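Local coordinates for protein succinylglutamate desuccinylase (Chromobacterium violaceum, PDB 1YW4) that probably hydrolyses N-succinylglutamate to succinate and glutamate with a bound zinc ion, the last step of arginine degradation by the AST pathway, at residues P34-L39 and S122-E127; R107-A112 and A126-L131; N81-V86 and A133-G138. All coordinates share one frame; numbering follows the deposited sequence.

Contact 1: P34-L39 and S122-E127; sequences PGCVEL and SVRAAE
Arg124 reaches out from helix 120-137 and clasps the carbonyl oxygen of Pro34 end-on, with both terminal nitrogens on that one atom. NH1 of Arg124 lies 2.8 Å from Pro34 O and NH2 of Arg124 lies 2.9 Å from the same oxygen. Both bonds are bent at the hydrogen, as expected when a single acceptor sits in the fork of two N-H groups. Pro34 O lies in the guanidinium plane, whereas both donors are tilted out of the plane of the carbonyl. The arginine chain leaves the helix with CG anti to the backbone N (chi1 174°), bends once at chi2 (62°) and then runs nearly straight, which carries the guanidinium across to the loop. At its far end the guanidinium is also held by its own helix: Glu127, one turn on, forms a salt bridge with it, its OE1 3.1 Å from Arg124 NH1. That oxygen is approached nearly along its C-O axis. Strand 36-39 lies beside strand 83-88 in the sheet of the zinc-dependent AspA/AstE catalytic domain, and the arginine ties the loop residues Pro34 and Gly35, just before the strand, to the helix packed over that sheet. NE of Arg124 also donates to Ala89 O, beyond the end of strand 83-88, so one side chain joins two neighbouring chain segments. CB of Cys36 is directed at the helix, and its SG stands obliquely to the guanidinium, 3.9 Å from Arg124 NH2. The same thiol packs on Leu128 and Leu131 of the helix. Gly35 comes to the guanidinium edge, its CA 4.2 Å from NH2 of Arg124, and CB of Pro34 lies 4.1 Å from Arg124 NH1.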
# COMPACT_ATOMS: atom_id res chain seq x y z
N PRO A 34 -14.88 -40.04 -1.73
CA PRO A 34 -15.39 -39.91 -0.37
C PRO A 34 -15.59 -38.44 -0.03
O PRO A 34 -14.70 -37.62 -0.25
CB PRO A 34 -14.31 -40.58 0.47
CG PRO A 34 -13.80 -41.66 -0.46
CD PRO A 34 -13.69 -40.91 -1.76
N GLY A 35 -16.76 -38.10 0.49
CA GLY A 35 -17.02 -36.71 0.84
C GLY A 35 -17.06 -35.71 -0.30
O GLY A 35 -17.09 -34.51 -0.05
N CYS A 36 -17.05 -36.17 -1.55
CA CYS A 36 -17.12 -35.25 -2.68
C CYS A 36 -18.35 -35.59 -3.50
O CYS A 36 -18.46 -36.70 -4.02
CB CYS A 36 -15.86 -35.35 -3.55
SG CYS A 36 -14.35 -35.00 -2.56
N VAL A 37 -19.27 -34.63 -3.62
CA VAL A 37 -20.51 -34.84 -4.36
C VAL A 37 -20.84 -33.68 -5.30
O VAL A 37 -20.83 -32.50 -4.92
CB VAL A 37 -21.71 -35.12 -3.37
CG1 VAL A 37 -21.93 -33.93 -2.44
CG2 VAL A 37 -22.98 -35.45 -4.16
N GLU A 38 -21.12 -34.03 -6.55
CA GLU A 38 -21.44 -33.06 -7.58
C GLU A 38 -22.93 -33.09 -7.90
O GLU A 38 -23.49 -34.15 -8.18
CB GLU A 38 -20.64 -33.40 -8.84
CG GLU A 38 -20.88 -32.47 -9.99
CD GLU A 38 -20.41 -33.06 -11.29
OE1 GLU A 38 -19.34 -32.65 -11.78
OE2 GLU A 38 -21.10 -33.96 -11.82
N LEU A 39 -23.57 -31.92 -7.85
CA LEU A 39 -25.01 -31.82 -8.13
C LEU A 39 -25.24 -30.94 -9.36
O LEU A 39 -24.59 -29.90 -9.50
CB LEU A 39 -25.78 -31.25 -6.92
CG LEU A 39 -25.71 -31.99 -5.57
CD1 LEU A 39 -24.39 -31.65 -4.88
CD2 LEU A 39 -26.87 -31.58 -4.67
N SER A 122 -2.03 -35.91 2.47
CA SER A 122 -1.37 -35.45 1.25
C SER A 122 -2.04 -36.12 0.05
O SER A 122 -2.25 -35.50 -0.98
CB SER A 122 0.12 -35.79 1.26
OG SER A 122 0.78 -35.19 2.36
N VAL A 123 -2.35 -37.40 0.20
CA VAL A 123 -3.02 -38.13 -0.87
C VAL A 123 -4.40 -37.50 -1.09
O VAL A 123 -4.84 -37.31 -2.23
CB VAL A 123 -3.18 -39.63 -0.52
CG1 VAL A 123 -3.95 -40.36 -1.63
CG2 VAL A 123 -1.79 -40.26 -0.34
N ARG A 124 -5.07 -37.17 0.01
CA ARG A 124 -6.39 -36.57 -0.06
C ARG A 124 -6.33 -35.18 -0.71
O ARG A 124 -7.16 -34.84 -1.55
CB ARG A 124 -6.99 -36.49 1.34
CG ARG A 124 -8.31 -35.76 1.41
CD ARG A 124 -9.40 -36.44 0.60
NE ARG A 124 -10.69 -35.87 0.99
CZ ARG A 124 -11.87 -36.30 0.57
NH1 ARG A 124 -11.96 -37.32 -0.28
NH2 ARG A 124 -12.97 -35.72 1.01
N ALA A 125 -5.35 -34.38 -0.32
CA ALA A 125 -5.20 -33.06 -0.89
C ALA A 125 -5.03 -33.15 -2.41
O ALA A 125 -5.64 -32.38 -3.16
CB ALA A 125 -3.98 -32.35 -0.26
N ALA A 126 -4.19 -34.08 -2.88
CA ALA A 126 -3.96 -34.25 -4.32
C ALA A 126 -5.23 -34.67 -5.04
O ALA A 126 -5.51 -34.23 -6.16
CB ALA A 126 -2.84 -35.28 -4.57
N GLU A 127 -6.02 -35.52 -4.39
CA GLU A 127 -7.27 -35.98 -4.97
C GLU A 127 -8.24 -34.80 -5.11
O GLU A 127 -8.91 -34.65 -6.14
CB GLU A 127 -7.88 -37.07 -4.08
CG GLU A 127 -9.27 -37.53 -4.50
CD GLU A 127 -9.80 -38.63 -3.62
OE1 GLU A 127 -10.07 -38.38 -2.43
OE2 GLU A 127 -9.94 -39.76 -4.12

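Contact 2: R107-A112 and A126-L131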
# COMPACT_ATOMS: atom_id res chain seq x y z
N ARG A 107 -2.13 -26.64 4.12
CA ARG A 107 -0.73 -26.32 3.93
C ARG A 107 -0.22 -27.37 2.93
O ARG A 107 0.97 -27.40 2.61
CB ARG A 107 0.05 -26.44 5.24
CG ARG A 107 -0.21 -25.34 6.25
CD ARG A 107 0.71 -25.50 7.44
NE ARG A 107 2.11 -25.53 7.02
CZ ARG A 107 3.11 -25.96 7.79
NH1 ARG A 107 4.35 -25.96 7.32
NH2 ARG A 107 2.86 -26.41 9.01
N LEU A 108 -1.12 -28.22 2.45
CA LEU A 108 -0.73 -29.27 1.50
C LEU A 108 -1.22 -29.10 0.06
O LEU A 108 -0.99 -29.97 -0.79
CB LEU A 108 -1.18 -30.63 2.02
CG LEU A 108 -0.44 -31.13 3.27
CD1 LEU A 108 -1.09 -32.41 3.76
CD2 LEU A 108 1.04 -31.36 2.95
N PHE A 109 -1.90 -28.00 -0.22
CA PHE A 109 -2.38 -27.73 -1.57
C PHE A 109 -1.29 -27.00 -2.37
O PHE A 109 -0.19 -26.76 -1.87
CB PHE A 109 -3.67 -26.90 -1.54
CG PHE A 109 -4.86 -27.66 -1.01
CD1 PHE A 109 -5.28 -27.49 0.31
CD2 PHE A 109 -5.56 -28.55 -1.84
CE1 PHE A 109 -6.38 -28.20 0.81
CE2 PHE A 109 -6.65 -29.27 -1.35
CZ PHE A 109 -7.07 -29.09 -0.02
N ASN A 110 -1.62 -26.66 -3.62
CA ASN A 110 -0.68 -25.99 -4.52
C ASN A 110 0.51 -26.91 -4.77
O ASN A 110 1.62 -26.45 -5.01
CB ASN A 110 -0.21 -24.65 -3.93
CG ASN A 110 0.66 -23.85 -4.89
OD1 ASN A 110 0.36 -23.76 -6.08
ND2 ASN A 110 1.73 -23.25 -4.38
N GLY A 111 0.25 -28.21 -4.69
CA GLY A 111 1.28 -29.20 -4.93
C GLY A 111 2.16 -29.55 -3.75
O GLY A 111 2.98 -30.46 -3.84
N ALA A 112 1.99 -28.84 -2.63
CA ALA A 112 2.79 -29.08 -1.44
C ALA A 112 2.66 -30.49 -0.87
O ALA A 112 3.51 -30.94 -0.09
CB ALA A 112 2.45 -28.05 -0.37
N ALA A 126 -4.19 -34.08 -2.88
CA ALA A 126 -3.96 -34.25 -4.32
C ALA A 126 -5.23 -34.67 -5.04
O ALA A 126 -5.51 -34.23 -6.16
CB ALA A 126 -2.84 -35.28 -4.57
N GLU A 127 -6.02 -35.52 -4.39
CA GLU A 127 -7.27 -35.98 -4.97
C GLU A 127 -8.24 -34.80 -5.11
O GLU A 127 -8.91 -34.65 -6.14
CB GLU A 127 -7.88 -37.07 -4.08
CG GLU A 127 -9.27 -37.53 -4.50
CD GLU A 127 -9.80 -38.63 -3.62
OE1 GLU A 127 -10.07 -38.38 -2.43
OE2 GLU A 127 -9.94 -39.76 -4.12
N LEU A 128 -8.30 -33.96 -4.09
CA LEU A 128 -9.19 -32.80 -4.11
C LEU A 128 -8.77 -31.78 -5.18
O LEU A 128 -9.63 -31.14 -5.80
CB LEU A 128 -9.22 -32.14 -2.72
CG LEU A 128 -9.78 -32.98 -1.56
CD1 LEU A 128 -9.67 -32.18 -0.27
CD2 LEU A 128 -11.24 -33.38 -1.82
N GLU A 129 -7.47 -31.62 -5.38
CA GLU A 129 -6.95 -30.71 -6.40
C GLU A 129 -7.42 -31.20 -7.76
O GLU A 129 -7.98 -30.46 -8.56
CB GLU A 129 -5.41 -30.68 -6.40
CG GLU A 129 -4.75 -30.12 -5.15
CD GLU A 129 -3.27 -29.82 -5.34
OE1 GLU A 129 -2.65 -30.45 -6.22
OE2 GLU A 129 -2.72 -28.98 -4.60
N THR A 130 -7.19 -32.48 -8.02
CA THR A 130 -7.57 -33.09 -9.29
C THR A 130 -9.07 -32.95 -9.56
O THR A 130 -9.47 -32.53 -10.64
CB THR A 130 -7.16 -34.56 -9.32
OG1 THR A 130 -5.74 -34.66 -9.13
CG2 THR A 130 -7.54 -35.21 -10.64
N LEU A 131 -9.90 -33.33 -8.58
CA LEU A 131 -11.34 -33.22 -8.72
C LEU A 131 -11.76 -31.78 -9.03
O LEU A 131 -12.57 -31.55 -9.91
CB LEU A 131 -12.04 -33.72 -7.45
CG LEU A 131 -12.27 -35.23 -7.33
CD1 LEU A 131 -11.00 -35.99 -7.64
CD2 LEU A 131 -12.77 -35.58 -5.92
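Glu129 OE2 is set against two successive backbone nitrogens of the 107-112 loop. Gly111 N donates to Glu129 OE2 over 3.1 Å in a fairly straight bond (162° at the hydrogen), arriving at the syn lone pair of the carboxylate oxygen; Asn110 N stands 2.7 Å from the same OE2. Both nitrogens belong to a type I' beta turn, Phe109 to Ala112, closed by Ala112 N bonding to Phe109 O, and the helix thus holds the turn through a single buried carboxylate. The glutamate chain is extended beyond CG, which lets it span from helix to turn. On the way it slides past Phe109 in the opposite direction: Glu129 CG meets the rim of the ring in its plane, 3.8 Å from Phe109 CD2, while ring and carboxylate planes differ by 31°. Further round the same ring edge, CD1 of Leu128 touches Phe109 CZ at 4.0 Å. The aromatic side chain therefore fits edge-on against two consecutive helix residues. The Phe109 side chain is about 8 Å from those of the zinc ligands His56 and His149, so the packing lies close to the metal site but is not part of it. Phe109 also stacks on Phe198 of helix 198-205, Glu129 touches Phe201 of that helix, and Leu128 packs on Met87, so the loop lies against helix 198-205, while helix 120-137 also reaches strand 83-88.

Contact 3: N81-V86 and A133-G138; sequences NCRLLV and AEFFAG
Arg83 grips the backbone oxygen of Phe135 with both terminal nitrogens, end-on. The shorter bond, from NH2 of Arg83 to Phe135 O, is 2.9 Å long and fairly straight (161°); the other, from NH1 of Arg83 to Phe135 O, is 3.3 Å and more bent, but lies in the carbonyl plane on a lone pair. The oxygen sits exactly in the guanidinium plane. Near the C-terminal end of helix 120-137, where carbonyls run short of helical partners, a charged donor of this kind probably suits the helix dipole. A water adds a weaker link, accepting from Arg83 NH1 and donating to Glu134 O. The bend of the arginine chain at chi3 (71°) lays the group flat against one face of the Phe135 ring, offset toward its rim, in a cation-pi stack with CZ of Arg83 4.5 Å from the ring centroid and planes 23° apart. Gly138 covers the other guanidinium face, its C atom 3.7 Å from NH2 of Arg83. The opposite ring face belongs to Leu85, whose CB stands almost over the centre in a CH-pi contact, 3.7 Å from the centroid of Phe135. CD2 of Leu85 continues onto Phe135 CB at 3.7 Å. Phe135 is thus sandwiched between two side chains of alternate residues on one strand. Residues 83-86 run nearly antiparallel to helix residues 133-137, and the contact packs the helix end on the AspA/AstE catalytic-domain sheet, away from the zinc site. There strands 36-39 and 48-53 flank strand 83-88; Phe135 touches Glu38 and Ser48 on them, and Arg83 donates to Ser48 OG and Gly41 O.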
# COMPACT_ATOMS: atom_id res chain seq x y z
N ASN A 81 -29.56 -24.09 -9.66
CA ASN A 81 -29.37 -23.71 -11.05
C ASN A 81 -27.92 -23.45 -11.40
O ASN A 81 -27.62 -22.66 -12.30
CB ASN A 81 -30.22 -22.47 -11.36
CG ASN A 81 -31.70 -22.78 -11.33
OD1 ASN A 81 -32.21 -23.49 -12.20
ND2 ASN A 81 -32.39 -22.26 -10.33
N CYS A 82 -27.02 -24.11 -10.70
CA CYS A 82 -25.59 -23.97 -10.97
C CYS A 82 -24.95 -25.35 -10.90
O CYS A 82 -25.54 -26.30 -10.38
CB CYS A 82 -24.89 -23.12 -9.90
SG CYS A 82 -25.62 -21.54 -9.47
N ARG A 83 -23.75 -25.46 -11.45
CA ARG A 83 -23.00 -26.70 -11.37
C ARG A 83 -22.40 -26.58 -9.97
O ARG A 83 -21.62 -25.67 -9.71
CB ARG A 83 -21.88 -26.74 -12.40
CG ARG A 83 -22.35 -26.86 -13.83
CD ARG A 83 -21.17 -26.95 -14.78
NE ARG A 83 -20.44 -28.22 -14.67
CZ ARG A 83 -19.14 -28.32 -14.42
NH1 ARG A 83 -18.57 -29.50 -14.36
NH2 ARG A 83 -18.41 -27.23 -14.21
N LEU A 84 -22.75 -27.50 -9.08
CA LEU A 84 -22.27 -27.47 -7.71
C LEU A 84 -21.45 -28.68 -7.28
O LEU A 84 -21.87 -29.82 -7.43
CB LEU A 84 -23.47 -27.33 -6.76
CG LEU A 84 -23.25 -27.51 -5.25
CD1 LEU A 84 -22.30 -26.44 -4.75
CD2 LEU A 84 -24.57 -27.44 -4.50
N LEU A 85 -20.27 -28.41 -6.74
CA LEU A 85 -19.43 -29.48 -6.22
C LEU A 85 -19.19 -29.19 -4.73
O LEU A 85 -18.65 -28.15 -4.39
CB LEU A 85 -18.09 -29.54 -6.94
CG LEU A 85 -17.08 -30.55 -6.39
CD1 LEU A 85 -17.69 -31.95 -6.31
CD2 LEU A 85 -15.85 -30.56 -7.29
N VAL A 86 -19.62 -30.10 -3.86
CA VAL A 86 -19.42 -29.94 -2.43
C VAL A 86 -18.33 -30.91 -1.98
O VAL A 86 -18.33 -32.09 -2.36
CB VAL A 86 -20.70 -30.26 -1.62
CG1 VAL A 86 -20.39 -30.22 -0.13
CG2 VAL A 86 -21.80 -29.24 -1.94
N ALA A 133 -9.90 -29.43 -10.32
CA ALA A 133 -9.41 -29.08 -11.65
C ALA A 133 -10.35 -29.61 -12.74
O ALA A 133 -10.69 -28.89 -13.67
CB ALA A 133 -8.00 -29.63 -11.87
N GLU A 134 -10.77 -30.87 -12.62
CA GLU A 134 -11.65 -31.46 -13.62
C GLU A 134 -13.02 -30.80 -13.59
O GLU A 134 -13.67 -30.63 -14.63
CB GLU A 134 -11.78 -32.97 -13.39
CG GLU A 134 -10.45 -33.70 -13.42
CD GLU A 134 -10.59 -35.21 -13.18
OE1 GLU A 134 -11.55 -35.62 -12.50
OE2 GLU A 134 -9.73 -35.97 -13.68
N PHE A 135 -13.47 -30.42 -12.40
CA PHE A 135 -14.75 -29.76 -12.25
C PHE A 135 -14.77 -28.41 -12.96
O PHE A 135 -15.70 -28.09 -13.71
CB PHE A 135 -15.07 -29.53 -10.78
CG PHE A 135 -16.35 -28.78 -10.54
CD1 PHE A 135 -17.57 -29.37 -10.81
CD2 PHE A 135 -16.33 -27.50 -9.99
CE1 PHE A 135 -18.77 -28.71 -10.54
CE2 PHE A 135 -17.52 -26.82 -9.72
CZ PHE A 135 -18.74 -27.43 -9.99
N PHE A 136 -13.75 -27.60 -12.71
CA PHE A 136 -13.72 -26.29 -13.32
C PHE A 136 -13.37 -26.30 -14.80
O PHE A 136 -13.73 -25.37 -15.53
CB PHE A 136 -12.77 -25.36 -12.56
CG PHE A 136 -13.35 -24.82 -11.28
CD1 PHE A 136 -14.58 -24.15 -11.28
CD2 PHE A 136 -12.66 -24.95 -10.08
CE1 PHE A 136 -15.10 -23.62 -10.10
CE2 PHE A 136 -13.17 -24.43 -8.91
CZ PHE A 136 -14.39 -23.76 -8.91
N ALA A 137 -12.69 -27.34 -15.24
CA ALA A 137 -12.31 -27.44 -16.64
C ALA A 137 -13.58 -27.52 -17.50
O ALA A 137 -13.58 -27.09 -18.66
CB ALA A 137 -11.43 -28.67 -16.86
N GLY A 138 -14.65 -28.06 -16.93
CA GLY A 138 -15.90 -28.20 -17.65
C GLY A 138 -16.79 -26.97 -17.54
O GLY A 138 -17.86 -26.91 -18.15
O HOH W 1 -16.13 -31.12 -15.56

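All three contacts use helix 120-137, taken in succession from near its start to its end: contact 1, then contact 2, which shares Ala126 and Glu127 with it, then contact 3. The centres of contacts 1 and 2 are about 9 Å apart. Those of contacts 1 and 3 are about 13 Å apart, and those of contacts 2 and 3 about 16 Å. Contacts 1 and 3 reach neighbouring strands, 36-39 and 83-88, and cross along the chain, their segments alternating. Both segments of contact 2 fall in sequence between those of contact 3. The helix is thereby fastened to the sheet at two places, near its start and at its end, and, through contact 2, to a loop near the zinc site of the catalytic domain.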